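PDB 4OM9: serine protease pet from Escherichia coli, which acts as a secreted autotransporter serine protease and enterotoxin of enteroaggregative strains, with host alpha-fodrin as a probable target. Local coordinates for residues A268-G273 and L295-G300; G314-D319 and V349-K354; N505-K510 and L514-H519; I612-K617 and A668-N673. All coordinates share one frame; numbering follows the deposited sequence.

Contact 1 (A268-G273 and L295-G300); sequences ATIGGG and LVFSGG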
loop_
_atom_site.group_PDB
_atom_site.type_symbol
_atom_site.label_atom_id
_atom_site.label_comp_id
_atom_site.label_asym_id
_atom_site.label_seq_id
_atom_site.Cartn_x
_atom_site.Cartn_y
_atom_site.Cartn_z
ATOM N N ALA A 268 46.263 19.432 -4.156
ATOM C CA ALA A 268 46.172 20.691 -3.451
ATOM C C ALA A 268 46.413 20.443 -1.980
ATOM O O ALA A 268 45.667 19.694 -1.343
ATOM C CB ALA A 268 44.822 21.342 -3.671
ATOM N N THR A 269 47.450 21.077 -1.443
ATOM C CA THR A 269 47.817 20.884 -0.050
ATOM C C THR A 269 47.321 22.058 0.783
ATOM O O THR A 269 47.505 23.210 0.405
ATOM C CB THR A 269 49.345 20.708 0.095
ATOM O OG1 THR A 269 49.731 19.445 -0.469
ATOM C CG2 THR A 269 49.752 20.747 1.547
ATOM N N ILE A 270 46.676 21.769 1.909
ATOM C CA ILE A 270 45.988 22.809 2.670
ATOM C C ILE A 270 46.427 22.884 4.117
ATOM O O ILE A 270 46.371 21.891 4.838
ATOM C CB ILE A 270 44.446 22.613 2.672
ATOM C CG1 ILE A 270 43.918 22.381 1.259
ATOM C CG2 ILE A 270 43.753 23.806 3.323
ATOM C CD1 ILE A 270 42.366 22.481 1.165
ATOM N N GLY A 271 46.821 24.079 4.545
ATOM C CA GLY A 271 47.222 24.311 5.918
ATOM C C GLY A 271 47.793 25.705 6.104
ATOM O O GLY A 271 48.297 26.310 5.154
ATOM N N GLY A 272 47.694 26.224 7.325
ATOM C CA GLY A 272 48.314 27.494 7.668
ATOM C C GLY A 272 47.645 28.659 6.971
ATOM O O GLY A 272 48.264 29.694 6.732
ATOM N N GLY A 273 46.369 28.479 6.638
ATOM C CA GLY A 273 45.623 29.498 5.905
ATOM C C GLY A 273 45.994 29.553 4.437
ATOM O O GLY A 273 45.767 30.557 3.772
ATOM N N LEU A 295 35.254 26.421 -0.540
ATOM C CA LEU A 295 36.309 26.007 -1.433
ATOM C C LEU A 295 35.656 25.193 -2.528
ATOM O O LEU A 295 35.218 24.064 -2.304
ATOM C CB LEU A 295 37.387 25.203 -0.705
ATOM C CG LEU A 295 38.016 25.932 0.477
ATOM C CD1 LEU A 295 39.206 25.134 1.075
ATOM C CD2 LEU A 295 38.459 27.329 0.063
ATOM N N VAL A 296 35.585 25.780 -3.715
ATOM C CA VAL A 296 34.907 25.168 -4.845
ATOM C C VAL A 296 35.949 24.513 -5.734
ATOM O O VAL A 296 36.613 25.191 -6.527
ATOM C CB VAL A 296 34.095 26.201 -5.630
ATOM C CG1 VAL A 296 33.300 25.538 -6.738
ATOM C CG2 VAL A 296 33.164 26.950 -4.690
ATOM N N PHE A 297 36.085 23.196 -5.577
ATOM C CA PHE A 297 37.120 22.410 -6.238
ATOM C C PHE A 297 36.717 21.998 -7.639
ATOM O O PHE A 297 35.577 21.650 -7.873
ATOM C CB PHE A 297 37.440 21.161 -5.414
ATOM C CG PHE A 297 37.929 21.461 -4.026
ATOM C CD1 PHE A 297 39.185 22.021 -3.825
ATOM C CD2 PHE A 297 37.141 21.178 -2.925
ATOM C CE1 PHE A 297 39.645 22.292 -2.557
ATOM C CE2 PHE A 297 37.594 21.450 -1.647
ATOM C CZ PHE A 297 38.848 22.016 -1.462
ATOM N N SER A 298 37.663 22.022 -8.569
ATOM C CA SER A 298 37.363 21.611 -9.934
ATOM C C SER A 298 38.545 20.888 -10.563
ATOM O O SER A 298 39.682 21.065 -10.142
ATOM C CB SER A 298 36.964 22.819 -10.782
ATOM O OG SER A 298 37.959 23.820 -10.720
ATOM N N GLY A 299 38.257 20.053 -11.556
ATOM C CA GLY A 299 39.283 19.356 -12.307
ATOM C C GLY A 299 39.648 17.980 -11.782
ATOM O O GLY A 299 40.370 17.237 -12.444
ATOM N N GLY A 300 39.145 17.635 -10.600
ATOM C CA GLY A 300 39.517 16.387 -9.951
ATOM C C GLY A 300 40.865 16.542 -9.262
ATOM O O GLY A 300 41.449 17.626 -9.264
#

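Contact 2 (G314-D319 and V349-K354); sequences GGFIFD and VDWNIK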
loop_
_atom_site.group_PDB
_atom_site.type_symbol
_atom_site.label_atom_id
_atom_site.label_comp_id
_atom_site.label_asym_id
_atom_site.label_seq_id
_atom_site.Cartn_x
_atom_site.Cartn_y
_atom_site.Cartn_z
ATOM N N GLY A 314 32.424 28.374 5.701
ATOM C CA GLY A 314 32.630 27.738 4.407
ATOM C C GLY A 314 32.578 26.209 4.488
ATOM O O GLY A 314 32.629 25.651 5.580
ATOM N N GLY A 315 32.471 25.551 3.331
ATOM C CA GLY A 315 32.567 24.110 3.214
ATOM C C GLY A 315 33.093 23.674 1.854
ATOM O O GLY A 315 33.458 24.519 1.035
ATOM N N PHE A 316 33.111 22.363 1.607
ATOM C CA PHE A 316 33.632 21.807 0.356
ATOM C C PHE A 316 32.579 21.663 -0.726
ATOM O O PHE A 316 31.534 21.041 -0.518
ATOM C CB PHE A 316 34.268 20.427 0.588
ATOM C CG PHE A 316 35.584 20.462 1.314
ATOM C CD1 PHE A 316 36.268 21.653 1.499
ATOM C CD2 PHE A 316 36.151 19.281 1.795
ATOM C CE1 PHE A 316 37.491 21.676 2.162
ATOM C CE2 PHE A 316 37.375 19.287 2.466
ATOM C CZ PHE A 316 38.048 20.483 2.644
ATOM N N ILE A 317 32.869 22.207 -1.899
ATOM C CA ILE A 317 31.978 22.054 -3.029
ATOM C C ILE A 317 32.763 21.482 -4.187
ATOM O O ILE A 317 33.820 21.995 -4.532
ATOM C CB ILE A 317 31.329 23.390 -3.434
ATOM C CG1 ILE A 317 30.432 23.919 -2.309
ATOM C CG2 ILE A 317 30.556 23.250 -4.755
ATOM C CD1 ILE A 317 29.663 25.251 -2.680
ATOM N N PHE A 318 32.241 20.415 -4.784
ATOM C CA PHE A 318 32.929 19.705 -5.853
ATOM C C PHE A 318 32.143 19.798 -7.138
ATOM O O PHE A 318 30.920 19.773 -7.109
ATOM C CB PHE A 318 33.135 18.235 -5.481
ATOM C CG PHE A 318 34.068 18.030 -4.335
ATOM C CD1 PHE A 318 33.603 18.068 -3.034
ATOM C CD2 PHE A 318 35.420 17.811 -4.558
ATOM C CE1 PHE A 318 34.477 17.888 -1.984
ATOM C CE2 PHE A 318 36.283 17.634 -3.517
ATOM C CZ PHE A 318 35.815 17.670 -2.231
ATOM N N ASP A 319 32.845 19.885 -8.264
ATOM C CA ASP A 319 32.188 19.972 -9.564
ATOM C C ASP A 319 31.689 18.599 -9.998
ATOM O O ASP A 319 31.647 17.670 -9.192
ATOM C CB ASP A 319 33.136 20.566 -10.612
ATOM C CG ASP A 319 34.365 19.714 -10.832
ATOM O OD1 ASP A 319 34.634 18.834 -9.996
ATOM O OD2 ASP A 319 35.069 19.924 -11.840
ATOM N N VAL A 349 34.016 11.479 -4.237
ATOM C CA VAL A 349 35.024 11.954 -3.308
ATOM C C VAL A 349 35.432 10.873 -2.295
ATOM O O VAL A 349 34.668 10.548 -1.383
ATOM C CB VAL A 349 34.528 13.182 -2.535
ATOM C CG1 VAL A 349 35.609 13.656 -1.604
ATOM C CG2 VAL A 349 34.119 14.291 -3.500
ATOM N N ASP A 350 36.641 10.332 -2.444
ATOM C CA ASP A 350 37.146 9.378 -1.461
ATOM C C ASP A 350 37.528 10.130 -0.198
ATOM O O ASP A 350 38.447 10.952 -0.175
ATOM C CB ASP A 350 38.320 8.570 -2.008
ATOM C CG ASP A 350 37.884 7.568 -3.052
ATOM O OD1 ASP A 350 36.675 7.259 -3.125
ATOM O OD2 ASP A 350 38.736 7.089 -3.810
ATOM N N TRP A 351 36.774 9.864 0.852
ATOM C CA TRP A 351 36.869 10.654 2.053
ATOM C C TRP A 351 37.719 9.872 3.034
ATOM O O TRP A 351 37.214 9.012 3.754
ATOM C CB TRP A 351 35.466 10.972 2.600
ATOM C CG TRP A 351 35.466 11.805 3.841
ATOM C CD1 TRP A 351 35.300 11.357 5.125
ATOM C CD2 TRP A 351 35.654 13.234 3.929
ATOM N NE1 TRP A 351 35.373 12.420 6.003
ATOM C CE2 TRP A 351 35.589 13.568 5.303
ATOM C CE3 TRP A 351 35.884 14.242 2.992
ATOM C CZ2 TRP A 351 35.741 14.891 5.748
ATOM C CZ3 TRP A 351 36.033 15.552 3.442
ATOM C CH2 TRP A 351 35.958 15.863 4.809
ATOM N N ASN A 352 39.020 10.151 3.042
ATOM C CA ASN A 352 39.929 9.410 3.917
ATOM C C ASN A 352 40.532 10.295 4.991
ATOM O O ASN A 352 41.713 10.266 5.232
ATOM C CB ASN A 352 41.049 8.725 3.122
ATOM C CG ASN A 352 41.771 7.656 3.946
ATOM O OD1 ASN A 352 41.369 7.358 5.067
ATOM N ND2 ASN A 352 42.844 7.096 3.404
ATOM N N ILE A 353 39.682 11.085 5.628
ATOM C CA ILE A 353 40.021 11.763 6.875
ATOM C C ILE A 353 38.773 11.603 7.715
ATOM O O ILE A 353 37.780 11.039 7.248
ATOM C CB ILE A 353 40.329 13.284 6.701
ATOM C CG1 ILE A 353 39.082 13.986 6.127
ATOM C CG2 ILE A 353 41.518 13.506 5.821
ATOM C CD1 ILE A 353 39.216 15.510 5.926
ATOM N N LYS A 354 38.818 12.138 8.930
ATOM C CA LYS A 354 37.634 12.237 9.764
ATOM C C LYS A 354 36.973 13.598 9.629
ATOM O O LYS A 354 37.653 14.632 9.578
ATOM C CB LYS A 354 37.994 11.979 11.229
ATOM C CG LYS A 354 38.432 10.555 11.523
ATOM C CD LYS A 354 38.465 10.334 13.016
ATOM C CE LYS A 354 38.917 8.919 13.376
ATOM N NZ LYS A 354 39.516 8.177 12.223
#

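Contact 3 (N505-K510 and L514-H519); sequences NSISIK and LVMQGH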
loop_
_atom_site.group_PDB
_atom_site.type_symbol
_atom_site.label_atom_id
_atom_site.label_comp_id
_atom_site.label_asym_id
_atom_site.label_seq_id
_atom_site.Cartn_x
_atom_site.Cartn_y
_atom_site.Cartn_z
ATOM N N ASN A 505 12.739 -11.463 -2.213
ATOM C CA ASN A 505 12.914 -12.819 -2.707
ATOM C C ASN A 505 12.064 -13.757 -1.873
ATOM O O ASN A 505 11.291 -14.540 -2.402
ATOM C CB ASN A 505 14.380 -13.247 -2.653
ATOM C CG ASN A 505 15.305 -12.261 -3.353
ATOM O OD1 ASN A 505 14.944 -11.665 -4.363
ATOM N ND2 ASN A 505 16.502 -12.085 -2.806
ATOM N N SER A 506 12.190 -13.646 -0.558
ATOM C CA SER A 506 11.443 -14.507 0.338
ATOM C C SER A 506 11.334 -13.856 1.693
ATOM O O SER A 506 12.006 -12.868 1.973
ATOM C CB SER A 506 12.097 -15.890 0.471
ATOM O OG SER A 506 13.353 -15.809 1.127
ATOM N N ILE A 507 10.466 -14.411 2.528
ATOM C CA ILE A 507 10.228 -13.873 3.854
ATOM C C ILE A 507 10.109 -15.039 4.811
ATOM O O ILE A 507 9.396 -16.007 4.535
ATOM C CB ILE A 507 8.947 -13.012 3.923
ATOM C CG1 ILE A 507 9.081 -11.737 3.083
ATOM C CG2 ILE A 507 8.631 -12.648 5.357
ATOM C CD1 ILE A 507 7.762 -10.951 2.947
ATOM N N SER A 508 10.806 -14.956 5.935
ATOM C CA SER A 508 10.770 -16.045 6.892
ATOM C C SER A 508 10.463 -15.531 8.289
ATOM O O SER A 508 11.067 -14.572 8.760
ATOM C CB SER A 508 12.085 -16.815 6.872
ATOM O OG SER A 508 12.378 -17.288 8.163
ATOM N N ILE A 509 9.511 -16.198 8.928
ATOM C CA ILE A 509 8.939 -15.798 10.199
ATOM C C ILE A 509 8.973 -16.947 11.181
ATOM O O ILE A 509 8.387 -17.987 10.924
ATOM C CB ILE A 509 7.488 -15.390 10.048
ATOM C CG1 ILE A 509 7.289 -14.565 8.783
ATOM C CG2 ILE A 509 7.026 -14.665 11.280
ATOM C CD1 ILE A 509 7.840 -13.183 8.897
ATOM N N LYS A 510 9.634 -16.757 12.315
ATOM C CA LYS A 510 9.704 -17.797 13.327
ATOM C C LYS A 510 9.442 -17.191 14.687
ATOM O O LYS A 510 10.096 -16.210 15.068
ATOM C CB LYS A 510 11.063 -18.497 13.299
ATOM C CG LYS A 510 11.339 -19.230 12.007
ATOM C CD LYS A 510 12.784 -19.718 11.917
ATOM C CE LYS A 510 13.200 -19.848 10.460
ATOM N NZ LYS A 510 13.966 -21.085 10.180
ATOM N N LEU A 514 3.819 -11.635 12.165
ATOM C CA LEU A 514 3.935 -10.703 11.070
ATOM C C LEU A 514 2.542 -10.201 10.678
ATOM O O LEU A 514 1.563 -10.963 10.658
ATOM C CB LEU A 514 4.614 -11.341 9.862
ATOM C CG LEU A 514 4.962 -10.314 8.776
ATOM C CD1 LEU A 514 6.252 -9.594 9.148
ATOM C CD2 LEU A 514 5.088 -10.962 7.419
ATOM N N VAL A 515 2.482 -8.910 10.375
ATOM C CA VAL A 515 1.271 -8.244 9.920
ATOM C C VAL A 515 1.581 -7.428 8.684
ATOM O O VAL A 515 2.513 -6.613 8.680
ATOM C CB VAL A 515 0.694 -7.318 10.984
ATOM C CG1 VAL A 515 -0.433 -6.493 10.398
ATOM C CG2 VAL A 515 0.208 -8.141 12.169
ATOM N N MET A 516 0.838 -7.698 7.622
ATOM C CA MET A 516 0.884 -6.892 6.421
ATOM C C MET A 516 -0.442 -6.140 6.302
ATOM O O MET A 516 -1.533 -6.739 6.408
ATOM C CB MET A 516 1.127 -7.753 5.177
ATOM C CG MET A 516 2.398 -8.577 5.181
ATOM S SD MET A 516 2.349 -9.743 3.803
ATOM C CE MET A 516 3.892 -10.618 4.020
ATOM N N GLN A 517 -0.344 -4.833 6.086
ATOM C CA GLN A 517 -1.516 -3.973 5.988
ATOM C C GLN A 517 -1.205 -2.731 5.189
ATOM O O GLN A 517 -0.030 -2.394 4.991
ATOM C CB GLN A 517 -2.015 -3.561 7.379
ATOM C CG GLN A 517 -1.030 -2.652 8.122
ATOM C CD GLN A 517 -1.673 -1.875 9.268
ATOM O OE1 GLN A 517 -2.166 -2.457 10.241
ATOM N NE2 GLN A 517 -1.642 -0.539 9.163
ATOM N N GLY A 518 -2.258 -2.030 4.765
ATOM C CA GLY A 518 -2.096 -0.731 4.140
ATOM C C GLY A 518 -1.691 0.347 5.140
ATOM O O GLY A 518 -1.551 0.099 6.341
ATOM N N HIS A 519 -1.515 1.565 4.649
ATOM C CA HIS A 519 -1.110 2.657 5.524
ATOM C C HIS A 519 -2.186 3.735 5.574
ATOM O O HIS A 519 -2.662 4.220 4.533
ATOM C CB HIS A 519 0.243 3.250 5.070
ATOM C CG HIS A 519 0.611 4.528 5.766
ATOM N ND1 HIS A 519 1.014 4.573 7.089
ATOM C CD2 HIS A 519 0.640 5.811 5.323
ATOM C CE1 HIS A 519 1.259 5.827 7.427
ATOM N NE2 HIS A 519 1.044 6.597 6.371
#

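Contact 4 (I612-K617 and A668-N673); sequences INIGDK and AIVTLN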
loop_
_atom_site.group_PDB
_atom_site.type_symbol
_atom_site.label_atom_id
_atom_site.label_comp_id
_atom_site.label_asym_id
_atom_site.label_seq_id
_atom_site.Cartn_x
_atom_site.Cartn_y
_atom_site.Cartn_z
ATOM N N ILE A 612 -2.964 -18.172 10.047
ATOM C CA ILE A 612 -3.034 -17.228 8.939
ATOM C C ILE A 612 -4.409 -16.570 8.857
ATOM O O ILE A 612 -5.418 -17.228 8.546
ATOM C CB ILE A 612 -2.740 -17.910 7.600
ATOM C CG1 ILE A 612 -1.438 -18.710 7.683
ATOM C CG2 ILE A 612 -2.721 -16.880 6.465
ATOM C CD1 ILE A 612 -0.992 -19.296 6.345
ATOM N N ASN A 613 -4.461 -15.280 9.160
ATOM C CA ASN A 613 -5.714 -14.549 9.024
ATOM C C ASN A 613 -5.657 -13.632 7.812
ATOM O O ASN A 613 -5.027 -12.572 7.839
ATOM C CB ASN A 613 -6.027 -13.763 10.296
ATOM C CG ASN A 613 -6.141 -14.661 11.525
ATOM O OD1 ASN A 613 -6.709 -15.759 11.462
ATOM N ND2 ASN A 613 -5.594 -14.201 12.651
ATOM N N ILE A 614 -6.272 -14.085 6.727
ATOM C CA ILE A 614 -6.426 -13.271 5.527
ATOM C C ILE A 614 -7.683 -12.437 5.612
ATOM O O ILE A 614 -8.784 -12.980 5.771
ATOM C CB ILE A 614 -6.488 -14.138 4.291
ATOM C CG1 ILE A 614 -5.351 -15.165 4.346
ATOM C CG2 ILE A 614 -6.432 -13.280 3.058
ATOM C CD1 ILE A 614 -4.923 -15.708 2.999
ATOM N N GLY A 615 -7.523 -11.122 5.507
ATOM C CA GLY A 615 -8.620 -10.194 5.711
ATOM C C GLY A 615 -8.920 -10.018 7.187
ATOM O O GLY A 615 -10.078 -9.974 7.591
ATOM N N ASP A 616 -7.870 -9.949 7.992
ATOM C CA ASP A 616 -7.970 -9.694 9.429
ATOM C C ASP A 616 -8.517 -8.295 9.693
ATOM O O ASP A 616 -8.162 -7.342 8.993
ATOM C CB ASP A 616 -6.587 -9.852 10.100
ATOM C CG ASP A 616 -6.663 -9.818 11.622
ATOM O OD1 ASP A 616 -7.667 -9.331 12.172
ATOM O OD2 ASP A 616 -5.725 -10.295 12.283
ATOM N N LYS A 617 -9.329 -8.178 10.740
ATOM C CA LYS A 617 -10.059 -6.948 11.025
ATOM C C LYS A 617 -9.236 -5.945 11.800
ATOM O O LYS A 617 -9.600 -4.772 11.891
ATOM C CB LYS A 617 -11.322 -7.259 11.820
ATOM C CG LYS A 617 -11.083 -7.327 13.318
ATOM C CD LYS A 617 -11.863 -8.457 13.976
ATOM C CE LYS A 617 -13.325 -8.456 13.561
ATOM N NZ LYS A 617 -13.976 -9.751 13.923
ATOM N N ALA A 668 -12.094 -9.646 2.001
ATOM C CA ALA A 668 -10.885 -10.241 1.431
ATOM C C ALA A 668 -11.180 -10.900 0.081
ATOM O O ALA A 668 -12.227 -11.510 -0.112
ATOM C CB ALA A 668 -10.269 -11.261 2.396
ATOM N N ILE A 669 -10.250 -10.762 -0.855
ATOM C CA ILE A 669 -10.345 -11.443 -2.137
ATOM C C ILE A 669 -9.107 -12.299 -2.356
ATOM O O ILE A 669 -8.014 -11.787 -2.650
ATOM C CB ILE A 669 -10.503 -10.463 -3.300
ATOM C CG1 ILE A 669 -11.738 -9.587 -3.075
ATOM C CG2 ILE A 669 -10.593 -11.225 -4.614
ATOM C CD1 ILE A 669 -12.007 -8.593 -4.178
ATOM N N VAL A 670 -9.309 -13.605 -2.203
ATOM C CA VAL A 670 -8.283 -14.615 -2.343
ATOM C C VAL A 670 -8.351 -15.376 -3.660
ATOM O O VAL A 670 -9.424 -15.858 -4.049
ATOM C CB VAL A 670 -8.380 -15.633 -1.212
ATOM C CG1 VAL A 670 -7.309 -16.697 -1.371
ATOM C CG2 VAL A 670 -8.277 -14.935 0.139
ATOM N N THR A 671 -7.204 -15.505 -4.318
ATOM C CA THR A 671 -7.074 -16.283 -5.543
ATOM C C THR A 671 -5.992 -17.364 -5.451
ATOM O O THR A 671 -4.807 -17.102 -5.645
ATOM C CB THR A 671 -6.753 -15.386 -6.729
ATOM O OG1 THR A 671 -7.770 -14.384 -6.850
ATOM C CG2 THR A 671 -6.663 -16.206 -8.012
ATOM N N LEU A 672 -6.394 -18.588 -5.159
ATOM C CA LEU A 672 -5.426 -19.653 -5.066
ATOM C C LEU A 672 -5.094 -20.181 -6.451
ATOM O O LEU A 672 -5.733 -21.112 -6.942
ATOM C CB LEU A 672 -5.949 -20.755 -4.163
ATOM C CG LEU A 672 -6.334 -20.232 -2.776
ATOM C CD1 LEU A 672 -6.788 -21.366 -1.861
ATOM C CD2 LEU A 672 -5.186 -19.455 -2.147
ATOM N N ASN A 673 -4.091 -19.573 -7.084
ATOM C CA ASN A 673 -3.629 -20.011 -8.401
ATOM C C ASN A 673 -2.312 -20.777 -8.326
ATOM O O ASN A 673 -1.626 -20.961 -9.329
ATOM C CB ASN A 673 -3.505 -18.817 -9.365
ATOM C CG ASN A 673 -2.496 -17.760 -8.904
ATOM O OD1 ASN A 673 -1.778 -17.936 -7.924
ATOM N ND2 ASN A 673 -2.437 -16.662 -9.634
#

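Contact 1 (A268-G273 and L295-G300)
The ring of Phe297 turns its edge to Ile270: the delta methyl CD1 of Ile270 lies near the ring plane, 4.4 Å from CZ of Phe297, so the aromatic rim is met here and not the pi face. One face of the same ring carries the backbone of its own strand, with the carbonyl carbon C of Leu295 4.2 Å above the plane and displaced toward the rim. Beyond the two segments, Phe316 makes an edge-to-face pair with Phe297, while Ile303 and Val261 touch it as well.

Ile270 CD1 has a second neighbour in Leu295, whose CD1 it approaches tip to tip at 4.1 Å. The route to this point is set by Ile270 CG1, which lies anti to the carbonyl carbon (chi1 -49°) and continues into an extended second torsion (chi2 -168°), carrying the methyl well away from its own strand. Such reach is needed, because even the nearest alpha carbons, CA of Ile270 and CA of Leu295, are 11.0 Å apart.

Strands 267-271 and 294-298 belong to different sheets of the beta-helix, and their inward residues meet in its interior. The chemistry is wholly apolar: a methyl group shared between a leucine branch and a phenylalanine rim, in buried surroundings. Cohesion between the two faces therefore probably rests here on dispersion and exclusion of water, while directional bonds run between neighbouring strands, as from Ala268 and Ile270 to Ser304.

Contact 2 (G314-D319 and V349-K354)
Val349 leaves its strand with CB directed at Phe318, and one of its two methyl groups covers the ring while the other only grazes its far end. CG2, placed anti to the carbonyl carbon, sits over the middle of the Phe318 face, 3.7 Å from the ring centroid and only 4° off the normal. This is a CH-pi contact of near-ideal centring: the methyl is almost equally far from all six carbons, from 3.8 Å at CG to 4.0 Å at CZ of Phe318. The other branch, CG1, lies anti to the backbone N (chi1 -179°) and reaches beyond the centre toward CZ of Phe318, at 4.1 Å.

Two residues on from Val349, and two back from Phe318, an aromatic pair takes over. Trp351 and Phe316 cross at about a right angle and meet rim to rim, CZ3 of the indole being 4.1 Å from CD2 of Phe316, near the plane of both rings. CG1 of Ile353 covers one indole face, 3.5 Å above its plane and toward the rim. The polar edge is held by Gln375, whose OE1 accepts the bond from Trp351 NE1 while its NE2 donates to the carbonyl of Ile353; this would restrict rotation of the indole.

The contact bridges two sheets of the beta-helix. Strand 316-318 lies between strands 294-298 and 341-343, and strand 348-352 packs beside 323-328, with Ile343 and Val326 touching Val349 in the core.

Contact 3 (N505-K510 and L514-H519)
Apolar contacts carry the meeting of Ile509 and Leu514, whose side chains cross at about a right angle. The methyl CD1 of Ile509 does all the touching, nestling against the leucine along its length: it is 3.8 Å from both CB and CD2 of Leu514, with CG and CD1 scarcely further away. Its position follows from a second torsion that folds back (chi2 -73°) instead of extending, which suits the short span from Ile509 CA to Leu514 CA, 7.2 Å. The chain of Ile507 is extended, and its CD1 meets the terminal CE of Met516 tip to tip at 4.0 Å; the methionine is likewise stretched beyond CG, so both chains cover a gap that is wider at this end. A looser touch joins Ile507 CG2 to Leu514 CD2 at 4.4 Å.

Polar bonding lies outside this apolar layer. Gln517 NE2 donates to the carbonyl O of Gly518 at 2.9 Å, with a bent N-H...O angle of 140°, the acceptor being tilted from the amide plane. The same NE2 also bonds Asp499 OD1, and OE1 accepts from the backbone N of Tyr620, so both ends of the amide are engaged.

The axes of strands 506-510 and 514-516 approach to 9.8 Å with their directions 137° apart. Strand 506-510 pairs in parallel with 481-486 and 585-589, and 514-520 with 496-498 and 592-595. Successive strands on separate faces, each laddered in parallel with neighbouring coils and packing aliphatic residues between them, are typical of beta-helices such as the right-handed one of autotransporter passenger domains.

Contact 4 (I612-K617 and A668-N673)
Near a corner of the beta-helix, Ile614 and Gly615 pack against Ala668 and Val670 of strand 668-672. The closest apolar approach is between two methyl groups, CG2 of Ile614 and CG2 of Val670, 3.8 Å apart, with the side chains crossing at about a right angle. With CG1 of Ile614 beside the backbone N (chi1 -47°), its CG2 branch is the one opposite that nitrogen, whereas the valine branch that meets it stands beside the N of Val670, anti to the carbonyl carbon.

In the coiled fold the two strands belong to different parallel ladders: 611-614 lies between 592-595 and 661-664, and 668-672 between 649-652 and 690-693. The contact therefore spans the interior between two faces of the helix, and the methyl groups involved are buried there.

Ala668 meets main chain instead of a side chain. Its CB is 3.9 Å from CA of Gly615 and 4.1 Å from the carbonyl O of Ile614, so this methyl lies against bare backbone. The alpha carbons of Gly615 and Ala668 come within 4.8 Å of each other, a proximity that the missing side chain of Gly615 permits. The glycine also adopts a positive phi (77°), a conformation that favours this residue type. Phe651 touches Ile614, and Ile664 touches Val670, adding to the buried apolar layer.

The four contacts follow one another in series along the chain, each closing before the next opens, and so sample the beta-helix at separate points along its length. Contacts 1 and 2 form one cluster, with centres about 10 Å apart, because strands 294-298 and 316-318 are neighbours in a parallel sheet; probable backbone hydrogen bonds join Leu295 and Phe297 to Ile317. Contacts 3 and 4 form a second cluster nearer the middle of the molecule, about 14 Å apart between centres but not touching. Contact 1 lies about 62 Å from contact 4, centre to centre. The same principle, apolar packing between faces, thus recurs along this elongated passenger domain.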